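Long-range contacts in deoxycytidylate deaminase (PDB 4P9E), which probably catalyses the zinc-dependent deamination of dCMP to dUMP, and is regulated by dTTP as an allosteric inhibitor: residues Phe19-Val30 with Leu41-Pro49; Leu69-Val77 with His95-Ile105. All coordinates share one frame; numbering follows the deposited sequence.

Interaction 1 (Phe19-Val30 with Leu41-Pro49)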
loop_
_atom_site.group_PDB
_atom_site.type_symbol
_atom_site.label_atom_id
_atom_site.label_comp_id
_atom_site.label_asym_id
_atom_site.label_seq_id
_atom_site.Cartn_x
_atom_site.Cartn_y
_atom_site.Cartn_z
ATOM N N PHE A 19 -12.404 -9.289 -22.209
ATOM C CA PHE A 19 -12.070 -7.877 -22.273
ATOM C C PHE A 19 -11.538 -7.411 -23.609
ATOM O O PHE A 19 -11.643 -6.240 -23.921
ATOM C CB PHE A 19 -11.156 -7.474 -21.123
ATOM C CG PHE A 19 -11.885 -7.363 -19.824
ATOM C CD1 PHE A 19 -12.685 -6.260 -19.560
ATOM C CD2 PHE A 19 -11.817 -8.375 -18.885
ATOM C CE1 PHE A 19 -13.384 -6.160 -18.366
ATOM C CE2 PHE A 19 -12.513 -8.283 -17.693
ATOM C CZ PHE A 19 -13.300 -7.177 -17.429
ATOM N N SER A 20 -10.989 -8.316 -24.410
ATOM C CA SER A 20 -10.570 -7.932 -25.753
ATOM C C SER A 20 -11.772 -7.442 -26.550
ATOM O O SER A 20 -11.645 -6.555 -27.387
ATOM C CB SER A 20 -9.874 -9.082 -26.491
ATOM O OG SER A 20 -10.748 -10.172 -26.709
ATOM N N GLN A 21 -12.946 -7.989 -26.256
ATOM C CA GLN A 21 -14.137 -7.695 -27.038
ATOM C C GLN A 21 -14.808 -6.383 -26.651
ATOM O O GLN A 21 -15.751 -5.949 -27.301
ATOM C CB GLN A 21 -15.125 -8.853 -26.942
ATOM C CG GLN A 21 -14.545 -10.154 -27.440
ATOM C CD GLN A 21 -14.359 -10.174 -28.947
ATOM O OE1 GLN A 21 -15.339 -10.200 -29.695
ATOM N NE2 GLN A 21 -13.101 -10.168 -29.404
ATOM N N VAL A 22 -14.312 -5.755 -25.594
ATOM C CA VAL A 22 -14.788 -4.448 -25.164
ATOM C C VAL A 22 -14.140 -3.370 -26.023
ATOM O O VAL A 22 -14.689 -2.281 -26.212
ATOM C CB VAL A 22 -14.450 -4.218 -23.679
ATOM C CG1 VAL A 22 -14.687 -2.776 -23.268
ATOM C CG2 VAL A 22 -15.253 -5.167 -22.796
ATOM N N SER A 23 -12.955 -3.671 -26.543
ATOM C CA SER A 23 -12.217 -2.732 -27.341
ATOM C C SER A 23 -12.935 -2.312 -28.631
ATOM O O SER A 23 -13.938 -2.923 -28.997
ATOM C CB SER A 23 -10.938 -3.380 -27.922
ATOM O OG SER A 23 -10.237 -2.494 -28.777
ATOM N N ASN A 24 -12.454 -1.294 -29.292
ATOM C CA ASN A 24 -13.172 -0.686 -30.406
ATOM C C ASN A 24 -12.371 -0.677 -31.723
ATOM O O ASN A 24 -12.776 -0.062 -32.712
ATOM C CB ASN A 24 -13.545 0.756 -30.072
ATOM C CG ASN A 24 -14.991 1.039 -30.360
ATOM O OD1 ASN A 24 -15.852 0.878 -29.490
ATOM N ND2 ASN A 24 -15.279 1.456 -31.588
ATOM N N CYS A 25 -11.231 -1.347 -31.700
ATOM C CA CYS A 25 -10.342 -1.345 -32.840
ATOM C C CYS A 25 -10.744 -2.428 -33.821
ATOM O O CYS A 25 -11.031 -3.555 -33.437
ATOM C CB CYS A 25 -8.901 -1.493 -32.374
ATOM S SG CYS A 25 -8.481 -0.390 -31.055
ATOM N N LYS A 26 -10.792 -2.058 -35.094
ATOM C CA LYS A 26 -11.290 -2.946 -36.119
ATOM C C LYS A 26 -10.155 -3.830 -36.600
ATOM O O LYS A 26 -10.382 -4.936 -37.095
ATOM C CB LYS A 26 -11.895 -2.134 -37.266
ATOM C CG LYS A 26 -12.924 -1.100 -36.808
ATOM C CD LYS A 26 -13.968 -1.729 -35.901
ATOM C CE LYS A 26 -14.747 -0.676 -35.127
ATOM N NZ LYS A 26 -15.549 -1.289 -34.031
ATOM N N ARG A 27 -8.926 -3.347 -36.435
ATOM C CA ARG A 27 -7.761 -4.118 -36.836
ATOM C C ARG A 27 -7.543 -5.303 -35.886
ATOM O O ARG A 27 -7.535 -6.464 -36.304
ATOM C CB ARG A 27 -6.514 -3.231 -36.891
ATOM C CG ARG A 27 -5.497 -3.681 -37.935
ATOM C CD ARG A 27 -4.234 -2.822 -37.942
ATOM N NE ARG A 27 -3.179 -3.377 -37.098
ATOM C CZ ARG A 27 -1.889 -3.081 -37.212
ATOM N NH1 ARG A 27 -1.479 -2.227 -38.143
ATOM N NH2 ARG A 27 -1.000 -3.643 -36.398
ATOM N N MET A 28 -7.385 -5.010 -34.603
ATOM C CA MET A 28 -7.107 -6.056 -33.636
ATOM C C MET A 28 -7.752 -5.731 -32.312
ATOM O O MET A 28 -7.600 -4.622 -31.816
ATOM C CB MET A 28 -5.610 -6.153 -33.426
ATOM C CG MET A 28 -5.117 -7.532 -33.146
ATOM S SD MET A 28 -3.332 -7.463 -33.219
ATOM C CE MET A 28 -2.956 -9.057 -33.961
ATOM N N LYS A 29 -8.480 -6.693 -31.755
ATOM C CA LYS A 29 -8.962 -6.602 -30.379
ATOM C C LYS A 29 -8.096 -7.446 -29.416
ATOM O O LYS A 29 -7.959 -8.656 -29.578
ATOM C CB LYS A 29 -10.428 -7.013 -30.292
ATOM C CG LYS A 29 -11.340 -6.213 -31.187
ATOM C CD LYS A 29 -12.779 -6.231 -30.672
ATOM C CE LYS A 29 -13.741 -5.646 -31.700
ATOM N NZ LYS A 29 -13.214 -4.375 -32.291
ATOM N N VAL A 30 -7.506 -6.787 -28.425
ATOM C CA VAL A 30 -6.593 -7.430 -27.481
ATOM C C VAL A 30 -7.063 -7.223 -26.043
ATOM O O VAL A 30 -7.557 -6.147 -25.680
ATOM C CB VAL A 30 -5.169 -6.845 -27.613
ATOM C CG1 VAL A 30 -4.150 -7.705 -26.871
ATOM C CG2 VAL A 30 -4.789 -6.715 -29.079
ATOM N N LEU A 41 -5.335 -8.486 -10.628
ATOM C CA LEU A 41 -5.037 -7.172 -10.090
ATOM C C LEU A 41 -5.340 -6.059 -11.072
ATOM O O LEU A 41 -5.522 -4.923 -10.676
ATOM C CB LEU A 41 -3.578 -7.085 -9.667
ATOM C CG LEU A 41 -3.122 -8.134 -8.670
ATOM C CD1 LEU A 41 -1.652 -7.921 -8.432
ATOM C CD2 LEU A 41 -3.938 -8.100 -7.370
ATOM N N ALA A 42 -5.388 -6.381 -12.351
ATOM C CA ALA A 42 -5.597 -5.374 -13.383
ATOM C C ALA A 42 -6.075 -6.037 -14.658
ATOM O O ALA A 42 -5.781 -7.207 -14.918
ATOM C CB ALA A 42 -4.302 -4.594 -13.659
ATOM N N HIS A 43 -6.811 -5.280 -15.456
ATOM C CA HIS A 43 -7.219 -5.736 -16.769
ATOM C C HIS A 43 -7.046 -4.580 -17.734
ATOM O O HIS A 43 -6.824 -3.451 -17.323
ATOM C CB HIS A 43 -8.655 -6.243 -16.744
ATOM C CG HIS A 43 -9.642 -5.225 -16.275
ATOM N ND1 HIS A 43 -10.479 -4.554 -17.132
ATOM C CD2 HIS A 43 -9.907 -4.756 -15.035
ATOM C CE1 HIS A 43 -11.231 -3.710 -16.440
ATOM N NE2 HIS A 43 -10.902 -3.819 -15.170
ATOM N N GLY A 44 -7.129 -4.863 -19.018
ATOM C CA GLY A 44 -6.805 -3.865 -20.002
ATOM C C GLY A 44 -7.154 -4.343 -21.388
ATOM O O GLY A 44 -7.172 -5.534 -21.682
ATOM N N TRP A 45 -7.447 -3.389 -22.248
ATOM C CA TRP A 45 -7.723 -3.716 -23.614
ATOM C C TRP A 45 -7.192 -2.616 -24.507
ATOM O O TRP A 45 -6.678 -1.601 -24.043
ATOM C CB TRP A 45 -9.218 -3.959 -23.828
ATOM C CG TRP A 45 -10.098 -2.787 -23.479
ATOM C CD1 TRP A 45 -10.386 -1.716 -24.275
ATOM C CD2 TRP A 45 -10.810 -2.569 -22.247
ATOM N NE1 TRP A 45 -11.219 -0.854 -23.626
ATOM C CE2 TRP A 45 -11.498 -1.344 -22.384
ATOM C CE3 TRP A 45 -10.924 -3.286 -21.050
ATOM C CZ2 TRP A 45 -12.294 -0.816 -21.361
ATOM C CZ3 TRP A 45 -11.720 -2.763 -20.032
ATOM C CH2 TRP A 45 -12.395 -1.541 -20.196
ATOM N N ASN A 46 -7.215 -2.817 -25.811
ATOM C CA ASN A 46 -6.589 -1.818 -26.661
ATOM C C ASN A 46 -7.548 -0.715 -27.085
ATOM O O ASN A 46 -8.713 -0.961 -27.358
ATOM C CB ASN A 46 -5.864 -2.455 -27.852
ATOM C CG ASN A 46 -6.796 -3.158 -28.789
ATOM O OD1 ASN A 46 -7.928 -3.465 -28.441
ATOM N ND2 ASN A 46 -6.328 -3.413 -29.996
ATOM N N GLY A 47 -7.053 0.514 -27.111
ATOM C CA GLY A 47 -7.880 1.637 -27.481
ATOM C C GLY A 47 -7.337 2.984 -27.074
ATOM O O GLY A 47 -6.222 3.111 -26.589
ATOM N N THR A 48 -8.159 3.999 -27.284
ATOM C CA THR A 48 -7.809 5.389 -27.003
ATOM C C THR A 48 -7.992 5.730 -25.527
ATOM O O THR A 48 -8.823 5.126 -24.836
ATOM C CB THR A 48 -8.677 6.367 -27.832
ATOM O OG1 THR A 48 -10.037 6.332 -27.367
ATOM C CG2 THR A 48 -8.620 6.006 -29.300
ATOM N N PRO A 49 -7.229 6.716 -25.074
ATOM C CA PRO A 49 -7.204 7.120 -23.672
ATOM C C PRO A 49 -8.534 7.703 -23.255
ATOM O O PRO A 49 -9.252 8.241 -24.088
ATOM C CB PRO A 49 -6.130 8.201 -23.652
ATOM C CG PRO A 49 -5.210 7.811 -24.728
ATOM C CD PRO A 49 -6.055 7.215 -25.807
#
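Asn46, just past the end of strand 39-45, reaches into the loop that follows helix 6-20 and is gripped there through both ends of its amide. Its ND2 donates to Met28 O at 2.5 Å in a nearly straight bond (171°); the acceptor lies in the amide plane, although the N-H meets Met28 O from above the carbonyl plane. OD1 takes a weak bond from Val30 N and also lies 2.5 Å from Ser23 OG, which is 2.6 Å from Asn46 O. Ser23 OG in turn accepts from Cys25 N at 3.3 Å, an ST turn. An amide suits this place because it offers a donor and an acceptor side by side, and the bonds at ND2 and OD1 together hold it in one rotation. CG2 of Val30 packs against the amide at 3.8 Å from ND2.

In the deaminase fold this strand borders the central sheet of its chain. In other structures of this protein Asn46 contacts dTMP, as do Cys25 and Arg27, whereas His43, Trp45, Gly47 and Thr48 contact dTTP and dCMP, probably in the allosteric site. Gly47 adopts backbone angles that only glycine tolerates easily.

Farther back along the strand the packing turns aromatic. Trp45 has its CG wedged between backbone N and carbonyl carbon (chi1 59°), which turns the indole onto Phe19 and the turn that follows it: CG1 of Val22 sits over the six-membered ring, 3.8 Å from its centroid, a CH-pi contact, and Phe19 meets this ring rim to rim. His43 puts ND1 over one face of the Phe19 ring, 3.5 Å from CE1. Ile8 of a neighbouring subunit packs on Val22 and Trp45.

The outer turn of the loop is looser: Lys26 and Arg27 are exposed and poorly ordered, and Met28 leads its thioether away from the strand segment.

Interaction 2 (Leu69-Val77 with His95-Ile105); sequences LHAEQNALV and HSPCPDCSKMI. With ZN (zinc ion), chain B.
Helices 71-77 and 99-105 run roughly parallel, their axes inclined by 29° and 9.8 Å apart at closest approach, with Glu72 and Cys101 facing each other and both N-termini directed at one zinc ion. His70, at the N-cap position of the first helix, binds the metal through ND1 at 2.0 Å, and the sulfurs of Cys98 and Cys101 follow at 2.2 and 2.3 Å; Cys98 SG lies in the plane of the imidazole, at its edge. Cys98 SG also accepts from Cys101 N, a capping bond that joins ligand and helix start. Cysteine suits both places, as a soft thiolate for zinc.

This is the zinc site of the cytidine deaminase family, HAE followed by PCxxC. A water completes the coordination at 2.5 Å; it donates to Glu72 OE2 and accepts from Cys98 N. Glu72, predicted to be the proton donor, bends at chi2 (88°), turning its carboxylate back toward that water, and OE2 touches Pro97 CB at 3.4 Å.

Beyond the metal the helices meet largely through apolar atoms. The flexible thioether of Met104 lies between Gln73 and Leu76, its CE 3.6 Å from Gln73 CG and its SD against Leu76 CD2. Gln73 also uses OE1 to accept from His70 N (3.0 Å), tying the metal ligand's backbone to the first helical turn.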
loop_
_atom_site.group_PDB
_atom_site.type_symbol
_atom_site.label_atom_id
_atom_site.label_comp_id
_atom_site.label_asym_id
_atom_site.label_seq_id
_atom_site.Cartn_x
_atom_site.Cartn_y
_atom_site.Cartn_z
ATOM N N LEU A 69 -3.596 2.985 -26.854
ATOM C CA LEU A 69 -2.774 2.163 -25.980
ATOM C C LEU A 69 -3.038 0.688 -26.237
ATOM O O LEU A 69 -4.167 0.293 -26.508
ATOM C CB LEU A 69 -3.107 2.471 -24.520
ATOM C CG LEU A 69 -3.088 3.955 -24.194
ATOM C CD1 LEU A 69 -4.417 4.384 -23.582
ATOM C CD2 LEU A 69 -1.939 4.253 -23.280
ATOM N N HIS A 70 -1.993 -0.123 -26.144
ATOM C CA HIS A 70 -2.150 -1.559 -26.211
ATOM C C HIS A 70 -2.739 -2.027 -24.894
ATOM O O HIS A 70 -2.647 -1.330 -23.887
ATOM C CB HIS A 70 -0.808 -2.220 -26.466
ATOM C CG HIS A 70 -0.204 -1.850 -27.782
ATOM N ND1 HIS A 70 1.067 -2.233 -28.148
ATOM C CD2 HIS A 70 -0.698 -1.142 -28.820
ATOM C CE1 HIS A 70 1.335 -1.761 -29.353
ATOM N NE2 HIS A 70 0.281 -1.100 -29.782
ATOM N N ALA A 71 -3.352 -3.201 -24.913
ATOM C CA ALA A 71 -3.957 -3.790 -23.729
ATOM C C ALA A 71 -2.953 -3.876 -22.578
ATOM O O ALA A 71 -3.300 -3.662 -21.417
ATOM C CB ALA A 71 -4.490 -5.175 -24.064
ATOM N N GLU A 72 -1.706 -4.190 -22.915
ATOM C CA GLU A 72 -0.664 -4.370 -21.920
ATOM C C GLU A 72 -0.291 -3.025 -21.311
ATOM O O GLU A 72 -0.092 -2.921 -20.108
ATOM C CB GLU A 72 0.576 -5.055 -22.530
ATOM C CG GLU A 72 0.331 -6.399 -23.236
ATOM C CD GLU A 72 -0.034 -6.250 -24.717
ATOM O OE1 GLU A 72 -0.800 -5.320 -25.078
ATOM O OE2 GLU A 72 0.441 -7.083 -25.523
ATOM N N GLN A 73 -0.192 -1.991 -22.140
ATOM C CA GLN A 73 -0.047 -0.623 -21.652
ATOM C C GLN A 73 -1.152 -0.174 -20.667
ATOM O O GLN A 73 -0.865 0.443 -19.641
ATOM C CB GLN A 73 0.072 0.339 -22.825
ATOM C CG GLN A 73 1.437 0.280 -23.458
ATOM C CD GLN A 73 1.487 0.850 -24.868
ATOM O OE1 GLN A 73 0.510 1.399 -25.373
ATOM N NE2 GLN A 73 2.640 0.698 -25.519
ATOM N N ASN A 74 -2.401 -0.507 -20.972
ATOM C CA ASN A 74 -3.501 -0.227 -20.054
ATOM C C ASN A 74 -3.409 -0.946 -18.702
ATOM O O ASN A 74 -3.568 -0.329 -17.640
ATOM C CB ASN A 74 -4.840 -0.509 -20.717
ATOM C CG ASN A 74 -5.395 0.703 -21.412
ATOM O OD1 ASN A 74 -5.258 1.825 -20.920
ATOM N ND2 ASN A 74 -6.023 0.496 -22.561
ATOM N N ALA A 75 -3.152 -2.243 -18.743
ATOM C CA ALA A 75 -2.959 -3.005 -17.526
ATOM C C ALA A 75 -1.822 -2.412 -16.677
ATOM O O ALA A 75 -1.992 -2.134 -15.488
ATOM C CB ALA A 75 -2.694 -4.479 -17.858
ATOM N N LEU A 76 -0.671 -2.213 -17.311
ATOM C CA LEU A 76 0.475 -1.575 -16.685
ATOM C C LEU A 76 0.164 -0.220 -16.047
ATOM O O LEU A 76 0.563 0.053 -14.920
ATOM C CB LEU A 76 1.568 -1.389 -17.728
ATOM C CG LEU A 76 2.872 -0.785 -17.199
ATOM C CD1 LEU A 76 3.488 -1.677 -16.143
ATOM C CD2 LEU A 76 3.829 -0.581 -18.338
ATOM N N VAL A 77 -0.527 0.647 -16.774
ATOM C CA VAL A 77 -0.905 1.935 -16.204
ATOM C C VAL A 77 -1.837 1.768 -14.994
ATOM O O VAL A 77 -1.707 2.478 -14.002
ATOM C CB VAL A 77 -1.482 2.900 -17.284
ATOM C CG1 VAL A 77 -2.398 3.948 -16.669
ATOM C CG2 VAL A 77 -0.345 3.557 -18.064
ATOM N N HIS A 95 -2.946 -11.755 -27.054
ATOM C CA HIS A 95 -1.910 -11.746 -28.067
ATOM C C HIS A 95 -0.511 -11.661 -27.507
ATOM O O HIS A 95 -0.303 -11.091 -26.448
ATOM C CB HIS A 95 -2.129 -10.602 -29.039
ATOM C CG HIS A 95 -3.374 -10.747 -29.856
ATOM N ND1 HIS A 95 -4.633 -10.593 -29.318
ATOM C CD2 HIS A 95 -3.546 -11.067 -31.155
ATOM C CE1 HIS A 95 -5.533 -10.794 -30.264
ATOM N NE2 HIS A 95 -4.905 -11.074 -31.389
ATOM N N SER A 96 0.426 -12.277 -28.222
ATOM C CA SER A 96 1.851 -12.045 -28.053
ATOM C C SER A 96 2.066 -10.529 -28.049
ATOM O O SER A 96 1.418 -9.823 -28.814
ATOM C CB SER A 96 2.609 -12.743 -29.200
ATOM O OG SER A 96 3.754 -12.026 -29.650
ATOM N N PRO A 97 2.918 -10.010 -27.144
ATOM C CA PRO A 97 3.118 -8.556 -27.099
ATOM C C PRO A 97 4.144 -7.998 -28.082
ATOM O O PRO A 97 5.099 -8.669 -28.450
ATOM C CB PRO A 97 3.574 -8.304 -25.659
ATOM C CG PRO A 97 4.152 -9.569 -25.231
ATOM C CD PRO A 97 3.379 -10.653 -25.906
ATOM N N CYS A 98 3.922 -6.754 -28.487
ATOM C CA CYS A 98 4.828 -6.023 -29.368
ATOM C C CYS A 98 6.147 -5.762 -28.656
ATOM O O CYS A 98 6.248 -5.992 -27.456
ATOM C CB CYS A 98 4.170 -4.707 -29.821
ATOM S SG CYS A 98 4.168 -3.350 -28.611
ATOM N N PRO A 99 7.177 -5.302 -29.389
ATOM C CA PRO A 99 8.435 -4.988 -28.707
ATOM C C PRO A 99 8.325 -3.896 -27.632
ATOM O O PRO A 99 9.033 -4.004 -26.636
ATOM C CB PRO A 99 9.340 -4.526 -29.856
ATOM C CG PRO A 99 8.834 -5.260 -31.023
ATOM C CD PRO A 99 7.345 -5.269 -30.855
ATOM N N ASP A 100 7.467 -2.890 -27.821
ATOM C CA ASP A 100 7.335 -1.788 -26.861
ATOM C C ASP A 100 6.688 -2.238 -25.546
ATOM O O ASP A 100 7.032 -1.752 -24.464
ATOM C CB ASP A 100 6.525 -0.625 -27.453
ATOM C CG ASP A 100 7.085 -0.125 -28.790
ATOM O OD1 ASP A 100 8.333 -0.174 -28.979
ATOM O OD2 ASP A 100 6.270 0.314 -29.650
ATOM N N CYS A 101 5.740 -3.157 -25.645
ATOM C CA CYS A 101 5.144 -3.703 -24.451
ATOM C C CYS A 101 6.126 -4.660 -23.785
ATOM O O CYS A 101 6.288 -4.654 -22.571
ATOM C CB CYS A 101 3.807 -4.366 -24.775
ATOM S SG CYS A 101 2.535 -3.179 -25.322
ATOM N N SER A 102 6.822 -5.451 -24.585
ATOM C CA SER A 102 7.831 -6.365 -24.061
ATOM C C SER A 102 8.915 -5.731 -23.175
ATOM O O SER A 102 9.220 -6.268 -22.118
ATOM C CB SER A 102 8.467 -7.140 -25.206
ATOM O OG SER A 102 7.503 -7.983 -25.805
ATOM N N LYS A 103 9.483 -4.601 -23.599
ATOM C CA LYS A 103 10.477 -3.873 -22.811
ATOM C C LYS A 103 9.956 -3.579 -21.420
ATOM O O LYS A 103 10.695 -3.637 -20.431
ATOM C CB LYS A 103 10.761 -2.494 -23.410
ATOM C CG LYS A 103 11.279 -2.426 -24.809
ATOM C CD LYS A 103 11.501 -0.955 -25.229
ATOM C CE LYS A 103 10.250 -0.102 -25.105
ATOM N NZ LYS A 103 10.324 1.109 -25.966
ATOM N N MET A 104 8.684 -3.200 -21.369
ATOM C CA MET A 104 8.097 -2.666 -20.153
ATOM C C MET A 104 7.701 -3.783 -19.215
ATOM O O MET A 104 7.923 -3.709 -17.999
ATOM C CB MET A 104 6.900 -1.788 -20.488
ATOM C CG MET A 104 7.282 -0.535 -21.260
ATOM S SD MET A 104 6.032 0.759 -21.142
ATOM C CE MET A 104 4.924 0.280 -22.454
ATOM N N ILE A 105 7.120 -4.817 -19.806
ATOM C CA ILE A 105 6.801 -6.042 -19.110
ATOM C C ILE A 105 8.047 -6.608 -18.413
ATOM O O ILE A 105 7.986 -6.994 -17.243
ATOM C CB ILE A 105 6.204 -7.050 -20.101
ATOM C CG1 ILE A 105 4.892 -6.508 -20.655
ATOM C CG2 ILE A 105 5.977 -8.398 -19.466
ATOM C CD1 ILE A 105 4.432 -7.196 -21.911
HETATM ZN ZN ZN B . 2.284 -3.660 -27.554
HETATM O O HOH W 1 1.008 -5.747 -27.673
#

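How the interactions relate
Both segments of interaction 1 precede those of interaction 2 in sequence, and their centres lie 12 Å apart within one deaminase domain. Strand 39-45 leads on to helix 71-80, the next regular element, and the two contacts meet where these pass each other: Gly47 O probably accepts from Leu69 N at 2.6 Å, and Trp45 O from Asn74 ND2 at 2.7 Å. Lys29 O also packs on the His95 ring. Asn46 and the loop within 19-30 face the zinc pocket, whereas His43, Trp45, Gly47 and Thr48, with Asn74 of interaction 2, probably belong to the effector site. The strand end thus lies between the two sites, consistent with coupling between them.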